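Local structure of D-alanyl-D-alanine carboxypeptidase (Penicillin binding protein) family protein (Francisella tularensis subsp. tularensis, 6OSU) at residues A[45-50]-A[328-333]; A[338-343]-A[376-381]; A[370-375]-A[408-413]. The protein probably removes the C-terminal D-alanine from peptidoglycan precursor peptides, as a serine-type D-Ala-D-Ala carboxypeptidase of the peptidase S11 family. One frame throughout, in Å; residues are numbered along the deposited sequence.

Interaction 1. Residues A[45-50]-A[328-333]; sequences YRTGDI and YENVLL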
ATOM      1  N   TYR A  45       1.090   0.045  -7.224  1.00 53.61           N
ATOM      2  CA  TYR A  45       0.994  -1.253  -6.568  1.00 52.60           C
ATOM      3  C   TYR A  45       1.480  -2.378  -7.474  1.00 53.10           C
ATOM      4  O   TYR A  45       2.245  -3.248  -7.041  1.00 54.17           O
ATOM      5  CB  TYR A  45      -0.445  -1.506  -6.116  1.00 52.62           C
ATOM      6  CG  TYR A  45      -0.700  -2.944  -5.737  1.00 52.91           C
ATOM      7  CD1 TYR A  45      -0.115  -3.497  -4.604  1.00 51.52           C
ATOM      8  CD2 TYR A  45      -1.520  -3.752  -6.515  1.00 54.68           C
ATOM      9  CE1 TYR A  45      -0.337  -4.815  -4.259  1.00 53.14           C
ATOM     10  CE2 TYR A  45      -1.751  -5.070  -6.176  1.00 55.67           C
ATOM     11  CZ  TYR A  45      -1.158  -5.595  -5.047  1.00 55.67           C
ATOM     12  OH  TYR A  45      -1.385  -6.906  -4.709  1.00 57.95           O
ATOM     13  N   ARG A  46       1.048  -2.382  -8.735  1.00 52.84           N
ATOM     14  CA  ARG A  46       1.354  -3.516  -9.601  1.00 54.59           C
ATOM     15  C   ARG A  46       2.793  -3.483 -10.108  1.00 55.96           C
ATOM     16  O   ARG A  46       3.428  -4.535 -10.240  1.00 58.40           O
ATOM     17  CB  ARG A  46       0.368  -3.564 -10.768  1.00 56.58           C
ATOM     18  CG  ARG A  46      -1.005  -4.091 -10.371  1.00 56.99           C
ATOM     19  CD  ARG A  46      -1.962  -4.120 -11.546  1.00 59.63           C
ATOM     20  NE  ARG A  46      -2.238  -2.783 -12.062  1.00 61.52           N
ATOM     21  CZ  ARG A  46      -3.112  -2.524 -13.030  1.00 65.62           C
ATOM     22  NH1 ARG A  46      -3.801  -3.513 -13.589  1.00 69.47           N
ATOM     23  NH2 ARG A  46      -3.301  -1.277 -13.443  1.00 64.80           N
ATOM     24  N   THR A  47       3.331  -2.299 -10.393  1.00 54.93           N
ATOM     25  CA  THR A  47       4.692  -2.215 -10.904  1.00 56.04           C
ATOM     26  C   THR A  47       5.730  -2.038  -9.808  1.00 54.73           C
ATOM     27  O   THR A  47       6.918  -2.285 -10.053  1.00 56.42           O
ATOM     28  CB  THR A  47       4.835  -1.051 -11.892  1.00 56.18           C
ATOM     29  OG1 THR A  47       4.574   0.183 -11.210  1.00 55.75           O
ATOM     30  CG2 THR A  47       3.870  -1.201 -13.063  1.00 56.20           C
ATOM     31  N   GLY A  48       5.319  -1.618  -8.613  1.00 51.24           N
ATOM     32  CA  GLY A  48       6.267  -1.211  -7.602  1.00 50.65           C
ATOM     33  C   GLY A  48       6.985   0.086  -7.898  1.00 52.59           C
ATOM     34  O   GLY A  48       7.820   0.511  -7.090  1.00 52.10           O
ATOM     35  N   ASP A  49       6.681   0.733  -9.023  1.00 54.02           N
ATOM     36  CA  ASP A  49       7.355   1.965  -9.402  1.00 54.19           C
ATOM     37  C   ASP A  49       7.026   3.100  -8.441  1.00 51.34           C
ATOM     38  O   ASP A  49       5.893   3.237  -7.968  1.00 50.71           O
ATOM     39  CB  ASP A  49       6.960   2.370 -10.822  1.00 57.34           C
ATOM     40  CG  ASP A  49       7.553   1.457 -11.875  1.00 59.46           C
ATOM     41  OD1 ASP A  49       8.448   0.651 -11.535  1.00 60.40           O
ATOM     42  OD2 ASP A  49       7.117   1.546 -13.044  1.00 59.63           O
ATOM     43  N   ILE A  50       8.029   3.928  -8.173  1.00 50.41           N
ATOM     44  CA  ILE A  50       7.888   5.123  -7.352  1.00 49.63           C
ATOM     45  C   ILE A  50       7.717   6.313  -8.286  1.00 51.28           C
ATOM     46  O   ILE A  50       8.569   6.565  -9.146  1.00 52.72           O
ATOM     47  CB  ILE A  50       9.104   5.308  -6.433  1.00 49.98           C
ATOM     48  CG1 ILE A  50       9.193   4.146  -5.438  1.00 49.56           C
ATOM     49  CG2 ILE A  50       9.044   6.660  -5.731  1.00 49.12           C
ATOM     50  CD1 ILE A  50      10.550   4.018  -4.780  1.00 50.98           C
ATOM     51  N   TYR A 328      -0.736   9.397 -14.217  1.00 60.04           N
ATOM     52  CA  TYR A 328       0.090   8.237 -14.514  1.00 59.58           C
ATOM     53  C   TYR A 328      -0.773   7.095 -15.037  1.00 60.42           C
ATOM     54  O   TYR A 328      -2.004   7.177 -15.088  1.00 62.42           O
ATOM     55  CB  TYR A 328       0.897   7.806 -13.285  1.00 58.15           C
ATOM     56  CG  TYR A 328       2.081   8.703 -13.028  1.00 59.07           C
ATOM     57  CD1 TYR A 328       3.325   8.411 -13.570  1.00 59.38           C
ATOM     58  CD2 TYR A 328       1.953   9.856 -12.262  1.00 60.73           C
ATOM     59  CE1 TYR A 328       4.415   9.230 -13.347  1.00 60.15           C
ATOM     60  CE2 TYR A 328       3.038  10.685 -12.035  1.00 62.05           C
ATOM     61  CZ  TYR A 328       4.267  10.364 -12.581  1.00 61.62           C
ATOM     62  OH  TYR A 328       5.350  11.183 -12.361  1.00 62.99           O
ATOM     63  N   GLU A 329      -0.101   6.012 -15.415  1.00 59.31           N
ATOM     64  CA  GLU A 329      -0.702   4.951 -16.207  1.00 58.93           C
ATOM     65  C   GLU A 329       0.244   3.762 -16.214  1.00 56.63           C
ATOM     66  O   GLU A 329       1.465   3.943 -16.260  1.00 55.45           O
ATOM     67  CB  GLU A 329      -0.958   5.444 -17.637  1.00 61.45           C
ATOM     68  CG  GLU A 329      -2.014   4.693 -18.408  1.00 63.92           C
ATOM     69  CD  GLU A 329      -2.480   5.474 -19.624  1.00 68.09           C
ATOM     70  OE1 GLU A 329      -1.678   5.652 -20.564  1.00 69.29           O
ATOM     71  OE2 GLU A 329      -3.644   5.933 -19.629  1.00 69.98           O
ATOM     72  N   ASN A 330      -0.316   2.557 -16.156  1.00 55.60           N
ATOM     73  CA  ASN A 330       0.460   1.328 -16.268  1.00 54.93           C
ATOM     74  C   ASN A 330       0.406   0.852 -17.713  1.00 57.71           C
ATOM     75  O   ASN A 330      -0.683   0.680 -18.273  1.00 59.43           O
ATOM     76  CB  ASN A 330      -0.061   0.248 -15.319  1.00 53.10           C
ATOM     77  CG  ASN A 330       0.442   0.429 -13.898  1.00 52.72           C
ATOM     78  OD1 ASN A 330       1.121   1.408 -13.587  1.00 53.80           O
ATOM     79  ND2 ASN A 330       0.107  -0.512 -13.026  1.00 51.91           N
ATOM     80  N   VAL A 331       1.580   0.656 -18.315  1.00 58.03           N
ATOM     81  CA  VAL A 331       1.702   0.247 -19.709  1.00 59.94           C
ATOM     82  C   VAL A 331       2.706  -0.894 -19.803  1.00 59.54           C
ATOM     83  O   VAL A 331       3.786  -0.838 -19.202  1.00 58.27           O
ATOM     84  CB  VAL A 331       2.138   1.420 -20.616  1.00 61.02           C
ATOM     85  CG1 VAL A 331       2.259   0.958 -22.057  1.00 62.78           C
ATOM     86  CG2 VAL A 331       1.153   2.576 -20.511  1.00 61.73           C
ATOM     87  N   LEU A 332       2.350  -1.932 -20.558  1.00 60.26           N
ATOM     88  CA  LEU A 332       3.285  -3.003 -20.893  1.00 60.92           C
ATOM     89  C   LEU A 332       4.102  -2.538 -22.092  1.00 61.87           C
ATOM     90  O   LEU A 332       3.680  -2.684 -23.240  1.00 63.31           O
ATOM     91  CB  LEU A 332       2.547  -4.303 -21.190  1.00 62.03           C
ATOM     92  CG  LEU A 332       3.442  -5.500 -21.517  1.00 63.05           C
ATOM     93  CD1 LEU A 332       4.191  -5.966 -20.275  1.00 61.33           C
ATOM     94  CD2 LEU A 332       2.640  -6.639 -22.130  1.00 64.84           C
ATOM     95  N   LEU A 333       5.279  -1.970 -21.824  1.00 61.09           N
ATOM     96  CA  LEU A 333       6.095  -1.419 -22.900  1.00 62.69           C
ATOM     97  C   LEU A 333       6.753  -2.512 -23.731  1.00 64.69           C
ATOM     98  O   LEU A 333       6.991  -2.321 -24.930  1.00 67.45           O
ATOM     99  CB  LEU A 333       7.153  -0.483 -22.319  1.00 61.95           C
ATOM    100  CG  LEU A 333       6.592   0.640 -21.444  1.00 60.60           C
ATOM    101  CD1 LEU A 333       7.697   1.362 -20.686  1.00 59.85           C
ATOM    102  CD2 LEU A 333       5.808   1.615 -22.299  1.00 61.46           C
TER

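Interaction 2. Residues A[338-343]-A[376-381]; sequences SPVTIS and LKQGIE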
ATOM      1  N   SER A 338       9.471 -11.199 -27.028  1.00 81.26           N
ATOM      2  CA  SER A 338       9.094 -10.603 -28.306  1.00 80.66           C
ATOM      3  C   SER A 338      10.339 -10.392 -29.158  1.00 81.06           C
ATOM      4  O   SER A 338      11.276  -9.721 -28.711  1.00 79.50           O
ATOM      5  CB  SER A 338       8.375  -9.277 -28.101  1.00 79.17           C
ATOM      6  OG  SER A 338       7.134  -9.467 -27.446  1.00 78.23           O
ATOM      7  N   PRO A 339      10.395 -10.942 -30.367  1.00 83.31           N
ATOM      8  CA  PRO A 339      11.588 -10.765 -31.199  1.00 85.03           C
ATOM      9  C   PRO A 339      11.712  -9.340 -31.715  1.00 85.22           C
ATOM     10  O   PRO A 339      10.721  -8.642 -31.942  1.00 84.41           O
ATOM     11  CB  PRO A 339      11.366 -11.753 -32.353  1.00 87.71           C
ATOM     12  CG  PRO A 339      10.285 -12.686 -31.882  1.00 87.15           C
ATOM     13  CD  PRO A 339       9.427 -11.868 -30.974  1.00 84.73           C
ATOM     14  N   VAL A 340      12.959  -8.908 -31.885  1.00 86.69           N
ATOM     15  CA  VAL A 340      13.300  -7.636 -32.517  1.00 88.20           C
ATOM     16  C   VAL A 340      14.460  -7.931 -33.459  1.00 92.21           C
ATOM     17  O   VAL A 340      15.600  -8.095 -33.012  1.00 91.77           O
ATOM     18  CB  VAL A 340      13.675  -6.553 -31.496  1.00 84.95           C
ATOM     19  CG1 VAL A 340      14.165  -5.305 -32.210  1.00 86.39           C
ATOM     20  CG2 VAL A 340      12.472  -6.217 -30.615  1.00 81.76           C
ATOM     21  N   THR A 341      14.181  -7.985 -34.759  1.00 96.58           N
ATOM     22  CA  THR A 341      15.165  -8.358 -35.763  1.00100.43           C
ATOM     23  C   THR A 341      15.682  -7.121 -36.490  1.00102.51           C
ATOM     24  O   THR A 341      14.921  -6.191 -36.771  1.00102.08           O
ATOM     25  CB  THR A 341      14.558  -9.335 -36.776  1.00102.73           C
ATOM     26  OG1 THR A 341      13.819 -10.348 -36.082  1.00101.26           O
ATOM     27  CG2 THR A 341      15.647  -9.991 -37.619  1.00105.39           C
ATOM     28  N   ILE A 342      16.986  -7.108 -36.779  1.00104.85           N
ATOM     29  CA  ILE A 342      17.618  -6.043 -37.553  1.00107.69           C
ATOM     30  C   ILE A 342      18.629  -6.675 -38.503  1.00109.98           C
ATOM     31  O   ILE A 342      18.990  -7.847 -38.378  1.00109.94           O
ATOM     32  CB  ILE A 342      18.323  -4.990 -36.669  1.00107.89           C
ATOM     33  CG1 ILE A 342      19.520  -5.617 -35.953  1.00108.22           C
ATOM     34  CG2 ILE A 342      17.351  -4.360 -35.675  1.00105.06           C
ATOM     35  CD1 ILE A 342      20.758  -4.741 -35.959  1.00109.88           C
ATOM     36  N   SER A 343      19.092  -5.872 -39.458  1.00112.16           N
ATOM     37  CA  SER A 343      20.119  -6.327 -40.387  1.00115.52           C
ATOM     38  C   SER A 343      21.471  -6.404 -39.691  1.00116.09           C
ATOM     39  O   SER A 343      21.865  -5.492 -38.959  1.00115.21           O
ATOM     40  CB  SER A 343      20.208  -5.384 -41.586  1.00118.85           C
ATOM     41  OG  SER A 343      20.414  -4.048 -41.165  1.00118.38           O
ATOM     42  N   LEU A 376       6.142   7.036 -26.894  1.00 67.87           N
ATOM     43  CA  LEU A 376       7.186   6.082 -26.551  1.00 66.16           C
ATOM     44  C   LEU A 376       7.581   5.261 -27.775  1.00 68.65           C
ATOM     45  O   LEU A 376       6.766   5.002 -28.664  1.00 70.50           O
ATOM     46  CB  LEU A 376       6.711   5.167 -25.422  1.00 62.65           C
ATOM     47  CG  LEU A 376       6.236   5.920 -24.177  1.00 61.16           C
ATOM     48  CD1 LEU A 376       5.531   4.992 -23.210  1.00 60.09           C
ATOM     49  CD2 LEU A 376       7.396   6.623 -23.488  1.00 61.25           C
ATOM     50  N   LYS A 377       8.852   4.861 -27.820  1.00 69.35           N
ATOM     51  CA  LYS A 377       9.393   4.123 -28.955  1.00 71.12           C
ATOM     52  C   LYS A 377      10.356   3.055 -28.459  1.00 69.18           C
ATOM     53  O   LYS A 377      11.193   3.325 -27.593  1.00 67.96           O
ATOM     54  CB  LYS A 377      10.115   5.059 -29.938  1.00 74.13           C
ATOM     55  CG  LYS A 377       9.233   6.137 -30.571  1.00 76.96           C
ATOM     56  CD  LYS A 377       8.259   5.568 -31.597  1.00 79.99           C
ATOM     57  CE  LYS A 377       7.326   6.654 -32.133  1.00 83.01           C
ATOM     58  NZ  LYS A 377       6.432   6.174 -33.226  1.00 85.90           N
ATOM     59  N   GLN A 378      10.229   1.847 -29.006  1.00 69.30           N
ATOM     60  CA  GLN A 378      11.155   0.767 -28.698  1.00 69.79           C
ATOM     61  C   GLN A 378      12.431   0.918 -29.512  1.00 70.99           C
ATOM     62  O   GLN A 378      12.391   1.212 -30.711  1.00 73.79           O
ATOM     63  CB  GLN A 378      10.526  -0.596 -28.993  1.00 72.24           C
ATOM     64  CG  GLN A 378       9.575  -1.109 -27.933  1.00 72.26           C
ATOM     65  CD  GLN A 378       9.295  -2.593 -28.085  1.00 75.49           C
ATOM     66  OE1 GLN A 378       9.694  -3.213 -29.072  1.00 77.76           O
ATOM     67  NE2 GLN A 378       8.613  -3.170 -27.102  1.00 75.49           N
ATOM     68  N   GLY A 379      13.563   0.703 -28.859  1.00 69.23           N
ATOM     69  CA  GLY A 379      14.847   0.778 -29.533  1.00 71.14           C
ATOM     70  C   GLY A 379      15.824  -0.212 -28.946  1.00 72.06           C
ATOM     71  O   GLY A 379      15.750  -0.562 -27.763  1.00 70.86           O
ATOM     72  N   ILE A 380      16.751  -0.667 -29.783  1.00 74.84           N
ATOM     73  CA  ILE A 380      17.827  -1.557 -29.362  1.00 74.60           C
ATOM     74  C   ILE A 380      19.116  -0.752 -29.335  1.00 75.10           C
ATOM     75  O   ILE A 380      19.572  -0.264 -30.376  1.00 75.73           O
ATOM     76  CB  ILE A 380      17.959  -2.776 -30.287  1.00 75.20           C
ATOM     77  CG1 ILE A 380      16.657  -3.572 -30.312  1.00 74.21           C
ATOM     78  CG2 ILE A 380      19.101  -3.664 -29.823  1.00 75.94           C
ATOM     79  CD1 ILE A 380      16.253  -4.120 -28.953  1.00 72.50           C
ATOM     80  N   GLU A 381      19.694  -0.594 -28.147  1.00 75.67           N
ATOM     81  CA  GLU A 381      21.006   0.022 -27.990  1.00 78.73           C
ATOM     82  C   GLU A 381      22.039  -1.092 -27.890  1.00 78.51           C
ATOM     83  O   GLU A 381      22.132  -1.770 -26.860  1.00 78.93           O
ATOM     84  CB  GLU A 381      21.068   0.931 -26.764  1.00 81.51           C
ATOM     85  CG  GLU A 381      22.494   1.370 -26.441  1.00 88.19           C
ATOM     86  CD  GLU A 381      22.572   2.456 -25.389  1.00 92.85           C
ATOM     87  OE1 GLU A 381      21.706   2.490 -24.488  1.00 91.77           O
ATOM     88  OE2 GLU A 381      23.508   3.280 -25.468  1.00 98.01           O
TER

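Interaction 3. Residues A[370-375]-A[408-413]; sequences KTYVPY and EEIASI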
ATOM      1  N   LYS A 370       0.736   9.632 -18.294  1.00 56.28           N
ATOM      2  CA  LYS A 370      -0.236   9.476 -19.372  1.00 58.29           C
ATOM      3  C   LYS A 370       0.199  10.229 -20.620  1.00 60.59           C
ATOM      4  O   LYS A 370      -0.003   9.757 -21.744  1.00 61.89           O
ATOM      5  CB  LYS A 370      -1.611   9.975 -18.929  1.00 61.18           C
ATOM      6  CG  LYS A 370      -2.408   9.026 -18.059  1.00 61.84           C
ATOM      7  CD  LYS A 370      -3.867   9.467 -18.021  1.00 64.79           C
ATOM      8  CE  LYS A 370      -4.355   9.709 -16.601  1.00 66.11           C
ATOM      9  NZ  LYS A 370      -4.462   8.451 -15.807  1.00 65.80           N
ATOM     10  N   THR A 371       0.804  11.404 -20.438  1.00 61.89           N
ATOM     11  CA  THR A 371       1.199  12.238 -21.564  1.00 64.11           C
ATOM     12  C   THR A 371       2.372  11.661 -22.346  1.00 63.77           C
ATOM     13  O   THR A 371       2.604  12.086 -23.483  1.00 66.43           O
ATOM     14  CB  THR A 371       1.546  13.642 -21.068  1.00 66.51           C
ATOM     15  OG1 THR A 371       2.497  13.548 -20.001  1.00 65.98           O
ATOM     16  CG2 THR A 371       0.299  14.348 -20.562  1.00 67.44           C
ATOM     17  N   TYR A 372       3.118  10.714 -21.770  1.00 60.83           N
ATOM     18  CA  TYR A 372       4.235  10.109 -22.491  1.00 60.67           C
ATOM     19  C   TYR A 372       3.782   9.017 -23.450  1.00 60.64           C
ATOM     20  O   TYR A 372       4.454   8.773 -24.459  1.00 60.68           O
ATOM     21  CB  TYR A 372       5.253   9.499 -21.522  1.00 58.87           C
ATOM     22  CG  TYR A 372       6.139  10.465 -20.763  1.00 59.23           C
ATOM     23  CD1 TYR A 372       7.215   9.992 -20.020  1.00 58.12           C
ATOM     24  CD2 TYR A 372       5.901  11.835 -20.768  1.00 60.90           C
ATOM     25  CE1 TYR A 372       8.030  10.845 -19.316  1.00 58.77           C
ATOM     26  CE2 TYR A 372       6.718  12.701 -20.061  1.00 62.01           C
ATOM     27  CZ  TYR A 372       7.781  12.195 -19.336  1.00 61.33           C
ATOM     28  OH  TYR A 372       8.605  13.033 -18.626  1.00 64.03           O
ATOM     29  N   VAL A 373       2.654   8.362 -23.156  1.00 60.62           N
ATOM     30  CA  VAL A 373       2.362   7.063 -23.773  1.00 60.25           C
ATOM     31  C   VAL A 373       2.365   7.110 -25.298  1.00 63.68           C
ATOM     32  O   VAL A 373       3.053   6.277 -25.915  1.00 63.91           O
ATOM     33  CB  VAL A 373       1.055   6.490 -23.201  1.00 58.25           C
ATOM     34  CG1 VAL A 373       0.623   5.276 -24.003  1.00 58.64           C
ATOM     35  CG2 VAL A 373       1.245   6.125 -21.740  1.00 55.54           C
ATOM     36  N   PRO A 374       1.652   8.020 -25.968  1.00 66.84           N
ATOM     37  CA  PRO A 374       1.653   7.999 -27.438  1.00 70.14           C
ATOM     38  C   PRO A 374       2.991   8.350 -28.070  1.00 72.10           C
ATOM     39  O   PRO A 374       3.109   8.276 -29.298  1.00 74.98           O
ATOM     40  CB  PRO A 374       0.582   9.036 -27.805  1.00 72.45           C
ATOM     41  CG  PRO A 374       0.542   9.956 -26.653  1.00 71.39           C
ATOM     42  CD  PRO A 374       0.784   9.098 -25.449  1.00 68.13           C
ATOM     43  N   TYR A 375       4.005   8.716 -27.287  1.00 71.85           N
ATOM     44  CA  TYR A 375       5.292   9.138 -27.827  1.00 74.49           C
ATOM     45  C   TYR A 375       6.426   8.174 -27.517  1.00 71.62           C
ATOM     46  O   TYR A 375       7.577   8.471 -27.851  1.00 73.03           O
ATOM     47  CB  TYR A 375       5.645  10.534 -27.304  1.00 78.02           C
ATOM     48  CG  TYR A 375       4.745  11.607 -27.855  1.00 82.57           C
ATOM     49  CD1 TYR A 375       5.150  12.395 -28.923  1.00 87.23           C
ATOM     50  CD2 TYR A 375       3.481  11.819 -27.324  1.00 83.00           C
ATOM     51  CE1 TYR A 375       4.325  13.373 -29.439  1.00 91.66           C
ATOM     52  CE2 TYR A 375       2.649  12.790 -27.833  1.00 87.34           C
ATOM     53  CZ  TYR A 375       3.075  13.564 -28.890  1.00 92.15           C
ATOM     54  OH  TYR A 375       2.248  14.536 -29.399  1.00 97.24           O
ATOM     55  N   GLU A 408      16.371  10.521 -24.504  1.00104.38           N
ATOM     56  CA  GLU A 408      15.965  10.278 -23.126  1.00100.40           C
ATOM     57  C   GLU A 408      15.316   8.908 -22.985  1.00 95.11           C
ATOM     58  O   GLU A 408      14.450   8.528 -23.779  1.00 95.30           O
ATOM     59  CB  GLU A 408      14.994  11.362 -22.669  1.00102.48           C
ATOM     60  CG  GLU A 408      14.313  11.088 -21.343  1.00101.25           C
ATOM     61  CD  GLU A 408      13.214  12.090 -21.063  1.00104.16           C
ATOM     62  OE1 GLU A 408      12.565  11.994 -20.000  1.00103.32           O
ATOM     63  OE2 GLU A 408      13.000  12.975 -21.919  1.00107.74           O
ATOM     64  N   GLU A 409      15.724   8.174 -21.954  1.00 89.17           N
ATOM     65  CA  GLU A 409      15.330   6.784 -21.766  1.00 83.53           C
ATOM     66  C   GLU A 409      14.310   6.662 -20.643  1.00 78.49           C
ATOM     67  O   GLU A 409      14.533   7.159 -19.534  1.00 79.34           O
ATOM     68  CB  GLU A 409      16.551   5.913 -21.467  1.00 84.36           C
ATOM     69  CG  GLU A 409      17.536   5.841 -22.621  1.00 88.04           C
ATOM     70  CD  GLU A 409      18.668   4.857 -22.378  1.00 89.35           C
ATOM     71  OE1 GLU A 409      18.566   4.037 -21.439  1.00 88.26           O
ATOM     72  OE2 GLU A 409      19.666   4.907 -23.132  1.00 91.34           O
ATOM     73  N   ILE A 410      13.200   5.994 -20.938  1.00 74.18           N
ATOM     74  CA  ILE A 410      12.176   5.708 -19.939  1.00 70.44           C
ATOM     75  C   ILE A 410      12.427   4.365 -19.269  1.00 68.00           C
ATOM     76  O   ILE A 410      12.346   4.247 -18.045  1.00 67.30           O
ATOM     77  CB  ILE A 410      10.780   5.762 -20.594  1.00 70.04           C
ATOM     78  CG1 ILE A 410      10.456   7.193 -21.033  1.00 72.08           C
ATOM     79  CG2 ILE A 410       9.713   5.208 -19.660  1.00 67.58           C
ATOM     80  CD1 ILE A 410      10.849   8.243 -20.019  1.00 72.47           C
ATOM     81  N   ALA A 411      12.748   3.346 -20.061  1.00 67.46           N
ATOM     82  CA  ALA A 411      13.051   2.020 -19.552  1.00 65.12           C
ATOM     83  C   ALA A 411      14.219   1.448 -20.339  1.00 65.16           C
ATOM     84  O   ALA A 411      14.436   1.804 -21.500  1.00 65.42           O
ATOM     85  CB  ALA A 411      11.843   1.086 -19.654  1.00 64.17           C
ATOM     86  N   SER A 412      14.967   0.555 -19.696  1.00 65.43           N
ATOM     87  CA  SER A 412      16.108  -0.095 -20.326  1.00 65.92           C
ATOM     88  C   SER A 412      16.229  -1.501 -19.766  1.00 66.86           C
ATOM     89  O   SER A 412      16.207  -1.684 -18.544  1.00 67.84           O
ATOM     90  CB  SER A 412      17.401   0.690 -20.084  1.00 66.49           C
ATOM     91  OG  SER A 412      18.506   0.051 -20.698  1.00 68.13           O
ATOM     92  N   ILE A 413      16.356  -2.484 -20.650  1.00 67.11           N
ATOM     93  CA  ILE A 413      16.436  -3.875 -20.215  1.00 67.23           C
ATOM     94  C   ILE A 413      17.465  -4.606 -21.075  1.00 69.72           C
ATOM     95  O   ILE A 413      17.494  -4.429 -22.303  1.00 70.27           O
ATOM     96  CB  ILE A 413      15.043  -4.533 -20.247  1.00 66.19           C
ATOM     97  CG1 ILE A 413      14.949  -5.648 -19.212  1.00 69.74           C
ATOM     98  CG2 ILE A 413      14.679  -5.057 -21.628  1.00 65.93           C
ATOM     99  CD1 ILE A 413      13.524  -6.019 -18.880  1.00 70.39           C
TER

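Interaction 1. Residues A[45-50]-A[328-333]
The guanidinium of Arg46 lies obliquely beside the side chain of Asn330, which reaches out from strand 328-333 to meet the turn 45-50. The arginine chain is bent at its third torsion; NH2 of Arg46 comes to 4.0 Å from CB of Asn330, and the guanidinium and amide planes are tilted 35° apart. Its charge is answered by a salt bridge from NH2 to Glu298 on strand 298-307. Thr47 comes next, and it and Asn330 point their side chains at each other: Thr47 CG2 sits 3.9 Å from Asn330 CG, while CA of Thr47 and CA of Asn330, the nearest CA pair of the two segments, remain 7.7 Å apart. With chi1 at 63°, Thr47 OG1 lies between the backbone N and the carbonyl carbon. From there it accepts the backbone N-H of Asp49 over 3.1 Å in a fairly straight bond (161°), forming an ST turn, and it also hydrogen-bonds OG1 of Thr367. Asp49 then receives the backbone N-H of Thr367 on OD2, tying the end of the turn to the strand paired with 328-334. The arrangement is that of a beta-hairpin turn, joining antiparallel strands 39-44 and 50-54 of the peptidase sheet, docked against the two-stranded sheet that opens the PBP5-type C-terminal region.

Interaction 2. Residues A[338-343]-A[376-381]
CA of Val340 and CA of Ile380 are 8.2 Å apart, the closest approach of the two backbones, and no hydrogen bond joins the segments. The two side chains meet across the interval instead, lying alongside one another with their ends pointing opposite ways. With chi1 at 174°, CG1 of Val340 swings away from the backbone N, and this methyl rests 3.6 Å from CG1 of Ile380. The end of the isoleucine is close as well, with Ile380 CD1 4.0 Å from Val340 CG1. On Ile380 it is the CG1 branch, beside the backbone N, that does the touching. Gln378 approaches more loosely, its OE1 4.4 Å from CG2 of Val340, while its NE2 is hydrogen-bonded to the carbonyl O of Leu333. Strands 340-343 and 376-382 are the two outermost strands of one five-stranded antiparallel sheet, so contact between them requires that sheet to curl. Val358, on the strand next to 340-343, touches both Val340 and Ile380, and Leu399 also packs on Ile380. The closest contact is apolar: it adds packing without fixed direction between two edges whose positions are set by hydrogen bonds to their neighbouring strands.

Interaction 3. Residues A[370-375]-A[408-413]
The phenol ring of Tyr372 is met by Ile410 at an oblique position, neither squarely over a face nor squarely at an edge. The terminal methyl does the touching: Ile410 CD1 is 3.9 Å from Tyr372 CE1 and 4.0 Å from Tyr372 CD1, along one flank of the ring. Ile27 and Leu403 also pack on the Tyr372 side chain, which is buried. The second flat group, the carboxylate of Glu408, stands near the hydroxyl end, with Glu408 OE1 4.3 Å from Tyr372 OH. Arg29 lies near both: its NH1 hydrogen-bonds the tyrosine hydroxyl and makes only a long, weak ion pair with Glu408 OE1. The buried ring thus has an apolar flank and a polar tip that is satisfied, and the nearby arginine would tend to polarise the phenol.

Both side chains leave their backbones in the same way, with Tyr372 CG and Ile410 CG1 each anti to its own carbonyl carbon (chi1 -74° and -67°). CA of Tyr372 and CA of Ile410 are 9.4 Å apart, a gap bridged by the two side chains reaching toward each other. A backbone bond from Tyr375 N to Tyr372 O, 2.9 Å long, marks the 3-10 turn at 373-375. A weaker one, 3.3 Å, runs from Val373 N to Lys370 O. Across the contact, the chain turns a corner at Ile410. Ile410 and Ala411 both pair with Ile401 of the antiparallel neighbour 395-403, the hallmark of a classic beta bulge. The arrangement is a bulged beta strand packed against the loop between strands 364-369 and 376-382 in the PBP5-type C-terminal region.

The centres of interactions 1 and 3 lie about 12 Å apart, those of 2 and 3 about 14 Å, and those of 1 and 2 about 21 Å. Interaction 1 spans most of the peptidase sequence and closes before interaction 2 opens; interactions 2 and 3 then cross along the chain, and both reach the five-stranded sheet, interaction 3 through 408-413 only. Strand 328-334 connects all three: Leu333 CD2 packs 3.5 Å from Leu376 CD1 of interaction 2, and Tyr328 O is 2.9 Å from Lys370 NZ of interaction 3, a probable hydrogen bond. The peptidase and C-terminal parts are thus joined through this strand, away from the predicted catalytic residues.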